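Local coordinates for fructosyl amine:oxygen oxidoreductase (Neosartorya fumigata, PDB 4WCT), which probably catalyses the FAD-dependent oxidative deglycation of fructosyl amines (Amadori products), with oxygen as the electron acceptor, at residues K72-S77 / A97-W102; S92-A97 / A390-T395; Y111-G116 / A176-A181. One frame throughout, in Å; residues are numbered along the deposited sequence.

Contact 1: residues K72-S77 / A97-W102. With FAD (flavin-adenine dinucleotide), chain C.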
loop_
_atom_site.group_PDB
_atom_site.type_symbol
_atom_site.label_atom_id
_atom_site.label_comp_id
_atom_site.label_asym_id
_atom_site.label_seq_id
_atom_site.Cartn_x
_atom_site.Cartn_y
_atom_site.Cartn_z
ATOM N N LYS A 72 -6.273 4.761 4.615
ATOM C CA LYS A 72 -5.959 3.360 4.318
ATOM C C LYS A 72 -6.414 2.532 5.525
ATOM O O LYS A 72 -6.607 3.047 6.640
ATOM C CB LYS A 72 -4.431 3.142 4.129
ATOM C CG LYS A 72 -3.821 3.975 3.023
ATOM C CD LYS A 72 -4.145 3.427 1.638
ATOM C CE LYS A 72 -3.178 3.982 0.612
ATOM N NZ LYS A 72 -3.660 3.790 -0.775
ATOM N N ILE A 73 -6.567 1.241 5.292
ATOM C CA ILE A 73 -6.978 0.293 6.330
ATOM C C ILE A 73 -5.767 -0.145 7.132
ATOM O O ILE A 73 -4.722 -0.437 6.562
ATOM C CB ILE A 73 -7.631 -0.945 5.695
ATOM C CG1 ILE A 73 -8.825 -0.531 4.819
ATOM C CG2 ILE A 73 -8.010 -1.923 6.799
ATOM C CD1 ILE A 73 -9.416 -1.647 3.983
ATOM N N MET A 74 -5.913 -0.189 8.456
ATOM C CA MET A 74 -4.960 -0.818 9.370
ATOM C C MET A 74 -5.687 -1.987 10.062
ATOM O O MET A 74 -6.768 -1.820 10.621
ATOM C CB MET A 74 -4.479 0.193 10.430
ATOM C CG MET A 74 -3.804 -0.417 11.697
ATOM S SD MET A 74 -2.270 -1.231 11.332
ATOM C CE MET A 74 -2.172 -2.528 12.565
ATOM N N GLU A 75 -5.051 -3.150 10.075
ATOM C CA GLU A 75 -5.583 -4.293 10.806
ATOM C C GLU A 75 -4.436 -5.147 11.299
ATOM O O GLU A 75 -3.503 -5.462 10.549
ATOM C CB GLU A 75 -6.482 -5.141 9.929
ATOM C CG GLU A 75 -7.186 -6.208 10.782
ATOM C CD GLU A 75 -7.830 -7.308 9.988
ATOM O OE1 GLU A 75 -7.522 -7.438 8.781
ATOM O OE2 GLU A 75 -8.654 -8.039 10.594
ATOM N N HIS A 76 -4.558 -5.592 12.537
ATOM C CA HIS A 76 -3.662 -6.561 13.112
ATOM C C HIS A 76 -4.487 -7.737 13.676
ATOM O O HIS A 76 -5.410 -7.535 14.469
ATOM C CB HIS A 76 -2.864 -5.932 14.255
ATOM C CG HIS A 76 -2.068 -6.934 15.025
ATOM N ND1 HIS A 76 -1.156 -7.768 14.414
ATOM C CD2 HIS A 76 -2.170 -7.357 16.305
ATOM C CE1 HIS A 76 -0.692 -8.634 15.301
ATOM N NE2 HIS A 76 -1.263 -8.379 16.466
ATOM N N SER A 77 -4.081 -8.956 13.337
ATOM C CA SER A 77 -4.698 -10.173 13.883
ATOM C C SER A 77 -3.622 -11.101 14.445
ATOM O O SER A 77 -2.614 -11.374 13.801
ATOM C CB SER A 77 -5.458 -10.912 12.788
ATOM O OG SER A 77 -6.411 -10.047 12.218
ATOM N N ALA A 97 3.766 -4.916 15.476
ATOM C CA ALA A 97 4.629 -3.759 15.692
ATOM C C ALA A 97 3.954 -2.479 15.206
ATOM O O ALA A 97 4.039 -1.414 15.843
ATOM C CB ALA A 97 5.957 -3.944 14.966
ATOM N N ALA A 98 3.302 -2.560 14.056
ATOM C CA ALA A 98 2.689 -1.378 13.485
ATOM C C ALA A 98 1.585 -0.886 14.402
ATOM O O ALA A 98 1.456 0.316 14.617
ATOM C CB ALA A 98 2.142 -1.669 12.088
ATOM N N LEU A 99 0.745 -1.795 14.891
ATOM C CA LEU A 99 -0.377 -1.399 15.727
ATOM C C LEU A 99 0.145 -0.668 16.963
ATOM O O LEU A 99 -0.401 0.358 17.395
ATOM C CB LEU A 99 -1.208 -2.625 16.145
ATOM C CG LEU A 99 -2.400 -2.336 17.073
ATOM C CD1 LEU A 99 -3.400 -1.410 16.391
ATOM C CD2 LEU A 99 -3.079 -3.617 17.492
ATOM N N LYS A 100 1.123 -1.272 17.610
ATOM C CA LYS A 100 1.699 -0.687 18.823
ATOM C C LYS A 100 2.184 0.725 18.566
ATOM O O LYS A 100 1.942 1.653 19.346
ATOM C CB LYS A 100 2.826 -1.591 19.311
ATOM C CG LYS A 100 3.582 -1.031 20.507
ATOM C CD LYS A 100 4.571 -2.062 21.059
ATOM C CE LYS A 100 5.248 -1.537 22.328
ATOM N NZ LYS A 100 6.545 -2.202 22.629
ATOM N N ALA A 101 2.834 0.928 17.436
ATOM C CA ALA A 101 3.366 2.232 17.087
ATOM C C ALA A 101 2.310 3.258 16.659
ATOM O O ALA A 101 2.420 4.417 17.021
ATOM C CB ALA A 101 4.445 2.077 16.015
ATOM N N TRP A 102 1.245 2.833 15.981
ATOM C CA TRP A 102 0.156 3.715 15.641
ATOM C C TRP A 102 -0.483 4.261 16.898
ATOM O O TRP A 102 -1.136 5.303 16.851
ATOM C CB TRP A 102 -0.922 2.988 14.804
ATOM C CG TRP A 102 -0.594 2.889 13.339
ATOM C CD1 TRP A 102 -0.431 1.737 12.642
ATOM C CD2 TRP A 102 -0.482 3.952 12.390
ATOM N NE1 TRP A 102 -0.209 2.013 11.321
ATOM C CE2 TRP A 102 -0.147 3.364 11.156
ATOM C CE3 TRP A 102 -0.479 5.354 12.487
ATOM C CZ2 TRP A 102 0.086 4.129 9.994
ATOM C CZ3 TRP A 102 -0.290 6.100 11.333
ATOM C CH2 TRP A 102 -0.005 5.469 10.106
HETATM P PA FAD C . 4.837 4.479 -2.427
HETATM O O1A FAD C . 4.114 4.941 -1.194
HETATM O O2A FAD C . 4.128 4.397 -3.742
HETATM O O5B FAD C . 6.094 5.411 -2.569
HETATM C C5B FAD C . 6.998 5.228 -3.669
HETATM C C4B FAD C . 7.760 6.534 -3.867
HETATM O O4B FAD C . 8.843 6.313 -4.828
HETATM C C3B FAD C . 6.910 7.680 -4.407
HETATM O O3B FAD C . 6.972 8.845 -3.568
HETATM C C2B FAD C . 7.510 7.958 -5.788
HETATM O O2B FAD C . 7.387 9.300 -6.253
HETATM C C1B FAD C . 8.952 7.478 -5.608
HETATM N N9A FAD C . 9.586 7.137 -6.901
HETATM C C8A FAD C . 9.016 6.560 -7.974
HETATM N N7A FAD C . 9.902 6.469 -8.992
HETATM C C5A FAD C . 11.083 6.928 -8.501
HETATM C C6A FAD C . 12.405 7.168 -9.065
HETATM N N6A FAD C . 12.679 6.831 -10.338
HETATM N N1A FAD C . 13.315 7.761 -8.264
HETATM C C2A FAD C . 13.082 8.089 -6.986
HETATM N N3A FAD C . 11.874 7.932 -6.420
HETATM C C4A FAD C . 10.871 7.371 -7.140
HETATM N N1 FAD C . -2.092 -0.773 2.132
HETATM C C2 FAD C . -2.589 -0.939 3.407
HETATM O O2 FAD C . -1.789 -1.234 4.293
HETATM N N3 FAD C . -3.865 -0.677 3.700
HETATM C C4 FAD C . -4.771 -0.378 2.744
HETATM O O4 FAD C . -5.989 -0.138 2.972
HETATM C C4X FAD C . -4.322 -0.213 1.372
HETATM N N5 FAD C . -5.197 0.110 0.384
HETATM C C5X FAD C . -4.694 0.494 -0.830
HETATM C C6 FAD C . -5.518 1.056 -1.800
HETATM C C7 FAD C . -5.015 1.340 -3.056
HETATM C C7M FAD C . -5.897 2.005 -4.050
HETATM C C8 FAD C . -3.591 1.108 -3.331
HETATM C C8M FAD C . -2.978 1.436 -4.643
HETATM C C9 FAD C . -2.746 0.653 -2.349
HETATM C C9A FAD C . -3.254 0.284 -1.121
HETATM N N10 FAD C . -2.415 -0.270 -0.149
HETATM C C10 FAD C . -2.918 -0.433 1.143
HETATM C "C1'" FAD C . -1.008 -0.588 -0.345
HETATM C "C2'" FAD C . -0.077 0.523 0.115
HETATM O "O2'" FAD C . -0.580 1.737 -0.424
HETATM C "C3'" FAD C . 1.332 0.229 -0.415
HETATM O "O3'" FAD C . 1.682 -1.137 -0.146
HETATM C "C4'" FAD C . 2.375 1.172 0.192
HETATM O "O4'" FAD C . 1.873 2.507 0.184
HETATM C "C5'" FAD C . 3.627 1.101 -0.673
HETATM O "O5'" FAD C . 4.627 1.939 -0.094
HETATM P P FAD C . 5.975 2.242 -0.916
HETATM O O1P FAD C . 6.812 3.185 -0.082
HETATM O O2P FAD C . 6.523 0.909 -1.365
HETATM O O3P FAD C . 5.440 3.022 -2.213
#
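Met74, on strand 72-75, reaches the helix that ends at Trp102 and touches three of its residues. The contacts across the two segments are apolar or sulfur-aromatic. Met74 CE lies 3.7 Å from Leu99 CB, and the two side chains cross at about a right angle. Ala98 CB is a looser neighbour of the same methyl group. Met74 CG is anti to the backbone N (chi1 163°), and the chain then bends at chi2 (66°), which carries the thioether across to the helix. His76 adds a second apolar touch: its CB is 4.0 Å from Leu99 CD2.

Met74 SD makes a Met-aromatic contact with Trp102. It is 3.7 Å from Trp102 CD1 and approaches the five-membered ring obliquely, 62° off the normal. The indole is also held by a hydrogen bond from NE1 to the backbone O of Met391.

The polar contacts of the strand go to the flavin. Ile73 N donates to FAD O4 at 2.8 Å, and FAD N3 donates back to Ile73 O at 3.0 Å. Both bonds are nearly straight. The Lys72 chain runs over one face of the isoalloxazine, with NZ 3.5 Å from FAD C5X, and NZ forms a salt bridge with Asp69. The paired bonds match the donor and acceptor pattern of the pyrimidine edge. Both come from the backbone of Ile73, so main-chain atoms recognise this edge.

Contact 2: residues S92-A97 / A390-T395. With FAD (flavin-adenine dinucleotide), chain C.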
loop_
_atom_site.group_PDB
_atom_site.type_symbol
_atom_site.label_atom_id
_atom_site.label_comp_id
_atom_site.label_asym_id
_atom_site.label_seq_id
_atom_site.Cartn_x
_atom_site.Cartn_y
_atom_site.Cartn_z
ATOM N N SER A 92 1.901 -11.055 10.782
ATOM C CA SER A 92 1.391 -10.675 12.095
ATOM C C SER A 92 2.474 -10.020 12.932
ATOM O O SER A 92 2.186 -9.129 13.732
ATOM C CB SER A 92 0.861 -11.888 12.846
ATOM O OG SER A 92 -0.379 -12.301 12.320
ATOM N N THR A 93 3.726 -10.426 12.715
ATOM C CA THR A 93 4.861 -9.735 13.356
ATOM C C THR A 93 4.980 -8.280 12.895
ATOM O O THR A 93 5.078 -7.350 13.725
ATOM C CB THR A 93 6.170 -10.472 13.080
ATOM O OG1 THR A 93 6.084 -11.808 13.587
ATOM C CG2 THR A 93 7.344 -9.728 13.690
ATOM N N PHE A 94 4.848 -8.068 11.587
ATOM C CA PHE A 94 4.826 -6.699 11.041
ATOM C C PHE A 94 3.661 -5.894 11.612
ATOM O O PHE A 94 3.855 -4.779 12.103
ATOM C CB PHE A 94 4.751 -6.707 9.522
ATOM C CG PHE A 94 6.053 -7.052 8.854
ATOM C CD1 PHE A 94 7.112 -6.157 8.872
ATOM C CD2 PHE A 94 6.171 -8.185 8.088
ATOM C CE1 PHE A 94 8.275 -6.413 8.177
ATOM C CE2 PHE A 94 7.367 -8.500 7.472
ATOM C CZ PHE A 94 8.402 -7.581 7.447
ATOM N N THR A 95 2.451 -6.435 11.547
ATOM C CA THR A 95 1.262 -5.656 11.999
ATOM C C THR A 95 1.170 -5.466 13.509
ATOM O O THR A 95 0.635 -4.478 13.977
ATOM C CB THR A 95 -0.071 -6.194 11.460
ATOM O OG1 THR A 95 -0.289 -7.561 11.829
ATOM C CG2 THR A 95 -0.086 -6.087 9.927
ATOM N N ARG A 96 1.721 -6.399 14.265
ATOM C CA ARG A 96 1.782 -6.239 15.707
ATOM C C ARG A 96 2.577 -5.006 16.055
ATOM O O ARG A 96 2.158 -4.180 16.895
ATOM C CB ARG A 96 2.427 -7.475 16.350
ATOM C CG ARG A 96 2.284 -7.519 17.858
ATOM C CD ARG A 96 2.997 -8.714 18.466
ATOM N NE ARG A 96 2.480 -9.966 17.925
ATOM C CZ ARG A 96 3.166 -10.778 17.123
ATOM N NH1 ARG A 96 4.468 -10.622 16.942
ATOM N NH2 ARG A 96 2.582 -11.863 16.658
ATOM N N ALA A 97 3.766 -4.916 15.476
ATOM C CA ALA A 97 4.629 -3.759 15.692
ATOM C C ALA A 97 3.954 -2.479 15.206
ATOM O O ALA A 97 4.039 -1.414 15.843
ATOM C CB ALA A 97 5.957 -3.944 14.966
ATOM N N ALA A 390 0.830 0.171 3.486
ATOM C CA ALA A 390 0.590 1.492 4.047
ATOM C C ALA A 390 0.404 1.433 5.560
ATOM O O ALA A 390 0.937 2.284 6.310
ATOM C CB ALA A 390 -0.616 2.173 3.392
ATOM N N MET A 391 -0.272 0.400 6.036
ATOM C CA MET A 391 -0.469 0.221 7.468
ATOM C C MET A 391 0.832 -0.052 8.222
ATOM O O MET A 391 0.891 0.124 9.454
ATOM C CB MET A 391 -1.495 -0.872 7.762
ATOM C CG MET A 391 -0.981 -2.262 7.499
ATOM S SD MET A 391 -2.166 -3.586 7.815
ATOM C CE MET A 391 -3.226 -3.460 6.388
ATOM N N GLN A 392 1.890 -0.384 7.495
ATOM C CA GLN A 392 3.197 -0.639 8.072
ATOM C C GLN A 392 4.001 0.658 8.310
ATOM O O GLN A 392 5.099 0.584 8.859
ATOM C CB GLN A 392 4.048 -1.520 7.129
ATOM C CG GLN A 392 3.335 -2.746 6.530
ATOM C CD GLN A 392 2.755 -3.692 7.573
ATOM O OE1 GLN A 392 3.227 -3.750 8.720
ATOM N NE2 GLN A 392 1.725 -4.454 7.173
ATOM N N MET A 393 3.463 1.811 7.918
ATOM C CA MET A 393 4.233 3.058 7.868
ATOM C C MET A 393 5.057 3.361 9.120
ATOM O O MET A 393 6.191 3.804 8.998
ATOM C CB MET A 393 3.353 4.256 7.545
ATOM C CG MET A 393 4.146 5.474 7.101
ATOM S SD MET A 393 3.141 6.968 6.981
ATOM C CE MET A 393 2.023 6.474 5.679
ATOM N N PRO A 394 4.467 3.199 10.330
ATOM C CA PRO A 394 5.208 3.676 11.513
ATOM C C PRO A 394 6.491 2.869 11.769
ATOM O O PRO A 394 7.449 3.424 12.314
ATOM C CB PRO A 394 4.230 3.451 12.662
ATOM C CG PRO A 394 2.880 3.380 12.024
ATOM C CD PRO A 394 3.130 2.709 10.693
ATOM N N THR A 395 6.509 1.599 11.382
ATOM C CA THR A 395 7.517 0.646 11.827
ATOM C C THR A 395 8.325 0.054 10.687
ATOM O O THR A 395 9.366 -0.524 10.916
ATOM C CB THR A 395 6.856 -0.511 12.625
ATOM O OG1 THR A 395 5.601 -0.877 11.992
ATOM C CG2 THR A 395 6.597 -0.069 14.033
HETATM P PA FAD C . 4.837 4.479 -2.427
HETATM O O1A FAD C . 4.114 4.941 -1.194
HETATM O O2A FAD C . 4.128 4.397 -3.742
HETATM O O5B FAD C . 6.094 5.411 -2.569
HETATM C C5B FAD C . 6.998 5.228 -3.669
HETATM C C4B FAD C . 7.760 6.534 -3.867
HETATM O O4B FAD C . 8.843 6.313 -4.828
HETATM C C3B FAD C . 6.910 7.680 -4.407
HETATM O O3B FAD C . 6.972 8.845 -3.568
HETATM C C2B FAD C . 7.510 7.958 -5.788
HETATM O O2B FAD C . 7.387 9.300 -6.253
HETATM C C1B FAD C . 8.952 7.478 -5.608
HETATM N N9A FAD C . 9.586 7.137 -6.901
HETATM C C8A FAD C . 9.016 6.560 -7.974
HETATM N N7A FAD C . 9.902 6.469 -8.992
HETATM C C5A FAD C . 11.083 6.928 -8.501
HETATM C C6A FAD C . 12.405 7.168 -9.065
HETATM N N6A FAD C . 12.679 6.831 -10.338
HETATM N N1A FAD C . 13.315 7.761 -8.264
HETATM C C2A FAD C . 13.082 8.089 -6.986
HETATM N N3A FAD C . 11.874 7.932 -6.420
HETATM C C4A FAD C . 10.871 7.371 -7.140
HETATM N N1 FAD C . -2.092 -0.773 2.132
HETATM C C2 FAD C . -2.589 -0.939 3.407
HETATM O O2 FAD C . -1.789 -1.234 4.293
HETATM N N3 FAD C . -3.865 -0.677 3.700
HETATM C C4 FAD C . -4.771 -0.378 2.744
HETATM O O4 FAD C . -5.989 -0.138 2.972
HETATM C C4X FAD C . -4.322 -0.213 1.372
HETATM N N5 FAD C . -5.197 0.110 0.384
HETATM C C5X FAD C . -4.694 0.494 -0.830
HETATM C C6 FAD C . -5.518 1.056 -1.800
HETATM C C7 FAD C . -5.015 1.340 -3.056
HETATM C C7M FAD C . -5.897 2.005 -4.050
HETATM C C8 FAD C . -3.591 1.108 -3.331
HETATM C C8M FAD C . -2.978 1.436 -4.643
HETATM C C9 FAD C . -2.746 0.653 -2.349
HETATM C C9A FAD C . -3.254 0.284 -1.121
HETATM N N10 FAD C . -2.415 -0.270 -0.149
HETATM C C10 FAD C . -2.918 -0.433 1.143
HETATM C "C1'" FAD C . -1.008 -0.588 -0.345
HETATM C "C2'" FAD C . -0.077 0.523 0.115
HETATM O "O2'" FAD C . -0.580 1.737 -0.424
HETATM C "C3'" FAD C . 1.332 0.229 -0.415
HETATM O "O3'" FAD C . 1.682 -1.137 -0.146
HETATM C "C4'" FAD C . 2.375 1.172 0.192
HETATM O "O4'" FAD C . 1.873 2.507 0.184
HETATM C "C5'" FAD C . 3.627 1.101 -0.673
HETATM O "O5'" FAD C . 4.627 1.939 -0.094
HETATM P P FAD C . 5.975 2.242 -0.916
HETATM O O1P FAD C . 6.812 3.185 -0.082
HETATM O O2P FAD C . 6.523 0.909 -1.365
HETATM O O3P FAD C . 5.440 3.022 -2.213
HETATM O O HOH W 1 5.369 -3.086 10.444
#
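Gln392 OE1 touches Phe94 at CB, 3.4 Å away, and stands oblique to the ring. Beyond the segments, the Phe94 ring packs edge-to-face with Phe368 and Phe399. At the other end of the amide, Gln392 NE2 lies 3.7 Å from the methyl CG2 of Thr95 and donates to the backbone O of Asn388. The glutamine chain is bent at chi2 (-57°), and its amide end lies close to helix 86-102.

No direct hydrogen bond joins the two segments. One water does so instead. It donates to Phe94 O and to Gln392 OE1, each at 2.8 Å, and is also hydrogen-bonded to Thr395 OG1 at 2.7 Å. It thus bridges a helix carbonyl, an amide oxygen and a hydroxyl.

The remaining touches are apolar or weakly polar. Thr95 CG2 is 3.9 Å from Met391 SD. Thr395 CG2 meets Ala97 through both its O and its CB. Thr95 OG1 is hydrogen-bonded to His76 ND1.

Met391 N donates to FAD O2 at 2.8 Å, and Met391 CE also packs against that oxygen. The backbone N-H on O2 would be expected to stabilise negative charge gathering at the N1-C2=O2 end of a reduced flavin.

Contact 3: residues Y111-G116 / A176-A181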
loop_
_atom_site.group_PDB
_atom_site.type_symbol
_atom_site.label_atom_id
_atom_site.label_comp_id
_atom_site.label_asym_id
_atom_site.label_seq_id
_atom_site.Cartn_x
_atom_site.Cartn_y
_atom_site.Cartn_z
ATOM N N TYR A 111 -2.811 10.026 13.704
ATOM C CA TYR A 111 -3.385 9.700 12.398
ATOM C C TYR A 111 -4.021 8.307 12.353
ATOM O O TYR A 111 -4.508 7.877 11.297
ATOM C CB TYR A 111 -2.276 9.829 11.337
ATOM C CG TYR A 111 -1.662 11.211 11.328
ATOM C CD1 TYR A 111 -2.466 12.327 11.158
ATOM C CD2 TYR A 111 -0.365 11.414 11.811
ATOM C CE1 TYR A 111 -1.932 13.601 11.253
ATOM C CE2 TYR A 111 0.152 12.691 11.971
ATOM C CZ TYR A 111 -0.661 13.773 11.772
ATOM O OH TYR A 111 -0.131 15.060 11.848
ATOM N N PHE A 112 -4.072 7.610 13.490
ATOM C CA PHE A 112 -4.737 6.298 13.563
ATOM C C PHE A 112 -6.060 6.388 14.261
ATOM O O PHE A 112 -6.167 7.060 15.288
ATOM C CB PHE A 112 -3.868 5.283 14.287
ATOM C CG PHE A 112 -4.527 3.948 14.529
ATOM C CD1 PHE A 112 -5.114 3.224 13.497
ATOM C CD2 PHE A 112 -4.457 3.366 15.793
ATOM C CE1 PHE A 112 -5.738 1.988 13.763
ATOM C CE2 PHE A 112 -5.011 2.107 16.045
ATOM C CZ PHE A 112 -5.617 1.402 15.027
ATOM N N HIS A 113 -7.092 5.850 13.607
ATOM C CA HIS A 113 -8.455 5.869 14.131
ATOM C C HIS A 113 -8.978 4.462 14.330
ATOM O O HIS A 113 -9.250 3.756 13.344
ATOM C CB HIS A 113 -9.345 6.647 13.168
ATOM C CG HIS A 113 -8.867 8.042 12.934
ATOM N ND1 HIS A 113 -9.062 9.037 13.876
ATOM C CD2 HIS A 113 -7.900 8.510 12.109
ATOM C CE1 HIS A 113 -8.428 10.128 13.487
ATOM N NE2 HIS A 113 -7.730 9.839 12.403
ATOM N N GLU A 114 -8.986 3.989 15.592
ATOM C CA GLU A 114 -9.212 2.578 15.874
ATOM C C GLU A 114 -10.716 2.313 15.895
ATOM O O GLU A 114 -11.306 2.033 16.940
ATOM C CB GLU A 114 -8.524 2.124 17.182
ATOM C CG GLU A 114 -8.506 0.609 17.383
ATOM C CD GLU A 114 -7.668 0.185 18.584
ATOM O OE1 GLU A 114 -7.127 1.079 19.251
ATOM O OE2 GLU A 114 -7.613 -1.021 18.889
ATOM N N THR A 115 -11.323 2.392 14.716
ATOM C CA THR A 115 -12.767 2.342 14.602
ATOM C C THR A 115 -13.313 0.927 14.325
ATOM O O THR A 115 -14.547 0.738 14.280
ATOM C CB THR A 115 -13.251 3.254 13.495
ATOM O OG1 THR A 115 -12.661 2.859 12.257
ATOM C CG2 THR A 115 -12.930 4.700 13.752
ATOM N N GLY A 116 -12.418 -0.001 13.999
ATOM C CA GLY A 116 -12.797 -1.372 13.703
ATOM C C GLY A 116 -12.841 -1.648 12.215
ATOM O O GLY A 116 -12.618 -0.747 11.399
ATOM N N ALA A 176 -7.930 -2.552 14.836
ATOM C CA ALA A 176 -8.180 -2.307 13.431
ATOM C C ALA A 176 -8.934 -1.002 13.269
ATOM O O ALA A 176 -9.590 -0.502 14.202
ATOM C CB ALA A 176 -8.962 -3.480 12.813
ATOM N N GLY A 177 -8.806 -0.408 12.082
ATOM C CA GLY A 177 -9.448 0.860 11.769
ATOM C C GLY A 177 -8.828 1.451 10.532
ATOM O O GLY A 177 -8.490 0.724 9.602
ATOM N N TRP A 178 -8.666 2.773 10.522
ATOM C CA TRP A 178 -8.083 3.433 9.397
ATOM C C TRP A 178 -7.020 4.436 9.799
ATOM O O TRP A 178 -6.953 4.905 10.955
ATOM C CB TRP A 178 -9.164 4.098 8.551
ATOM C CG TRP A 178 -9.917 5.225 9.232
ATOM C CD1 TRP A 178 -11.098 5.130 9.900
ATOM C CD2 TRP A 178 -9.633 6.622 9.129
ATOM N NE1 TRP A 178 -11.515 6.365 10.299
ATOM C CE2 TRP A 178 -10.615 7.307 9.871
ATOM C CE3 TRP A 178 -8.607 7.350 8.547
ATOM C CZ2 TRP A 178 -10.648 8.701 9.977
ATOM C CZ3 TRP A 178 -8.601 8.752 8.711
ATOM C CH2 TRP A 178 -9.630 9.411 9.382
ATOM N N ILE A 179 -6.138 4.727 8.841
ATOM C CA ILE A 179 -5.077 5.678 9.052
ATOM C C ILE A 179 -5.150 6.798 8.030
ATOM O O ILE A 179 -5.515 6.584 6.870
ATOM C CB ILE A 179 -3.690 4.986 8.995
ATOM C CG1 ILE A 179 -3.543 4.197 7.706
ATOM C CG2 ILE A 179 -3.549 4.053 10.197
ATOM C CD1 ILE A 179 -2.109 3.992 7.267
ATOM N N HIS A 180 -4.796 8.008 8.452
ATOM C CA HIS A 180 -4.684 9.098 7.516
ATOM C C HIS A 180 -3.317 9.043 6.875
ATOM O O HIS A 180 -2.352 9.623 7.392
ATOM C CB HIS A 180 -4.913 10.446 8.180
ATOM C CG HIS A 180 -5.265 11.528 7.211
ATOM N ND1 HIS A 180 -4.518 11.805 6.083
ATOM C CD2 HIS A 180 -6.357 12.326 7.142
ATOM C CE1 HIS A 180 -5.120 12.744 5.381
ATOM N NE2 HIS A 180 -6.227 13.098 6.019
ATOM N N ALA A 181 -3.198 8.249 5.824
ATOM C CA ALA A 181 -1.861 7.873 5.308
ATOM C C ALA A 181 -1.109 9.105 4.819
ATOM O O ALA A 181 0.117 9.241 5.063
ATOM C CB ALA A 181 -1.984 6.835 4.189
#
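His113 and Trp178 stack across a pair of antiparallel strands. The imidazole lies over one face of the indole as an offset stack, with planes at 23° and His113 CD2 3.4 Å from Trp178 CH2. His113 CB sits over the five-membered ring in a CH-pi contact. Trp178 CG is placed between its backbone N and carbonyl carbon (chi1 65°), which lays the indole beneath the histidine. Thr115 OG1 meets the indole edge at CD1.

On the other face of the sheet, Phe112 CD1 packs 3.7 Å from Ile179 CG2. The Phe112 ring also meets Trp102.

Backbone bonds set this register. His113 N to Trp178 O is 2.8 Å, and Trp178 N to His113 O is 3.0 Å. His180 N donates to Tyr111 O, and Gly116 N donates to Ala176 O from above the carbonyl plane. Gly177 CA makes a CA-H...O contact with His113 O at 3.3 Å.

Farther out, Trp178 NE1 is held by Glu288 and Thr115 OG1 by Leu275 O. His180 ND1 caps Lys183 N at the start of helix 181-194. Phe112-Ile179 is a non-hydrogen-bonded pair and His113-Trp178 a hydrogen-bonded one, as in an antiparallel sheet. Here strand 112-113 forms the outer edge of a three-stranded sheet.

From the N terminus, strand 72-75 comes first and helix 86-102 follows. Contact 1 closes this short loop. Contact 2 starts on the same helix before contact 1 has closed, so the two cross, and they share Ala97. It then spans almost 300 residues to the turn before helix 393-404. Contact 3 closes a loop of about 60 residues after contact 1 and lies wholly within the span of contact 2. Strand 176-179 pairs with strand 72-75 on its other side, which joins contacts 1 and 3 in one sheet. His76 ND1 to Thr95 OG1 links contacts 1 and 2. Together they join the sheet, helix 86-102 and the 390-395 turn beside the flavin, which contacts 1 and 2 touch.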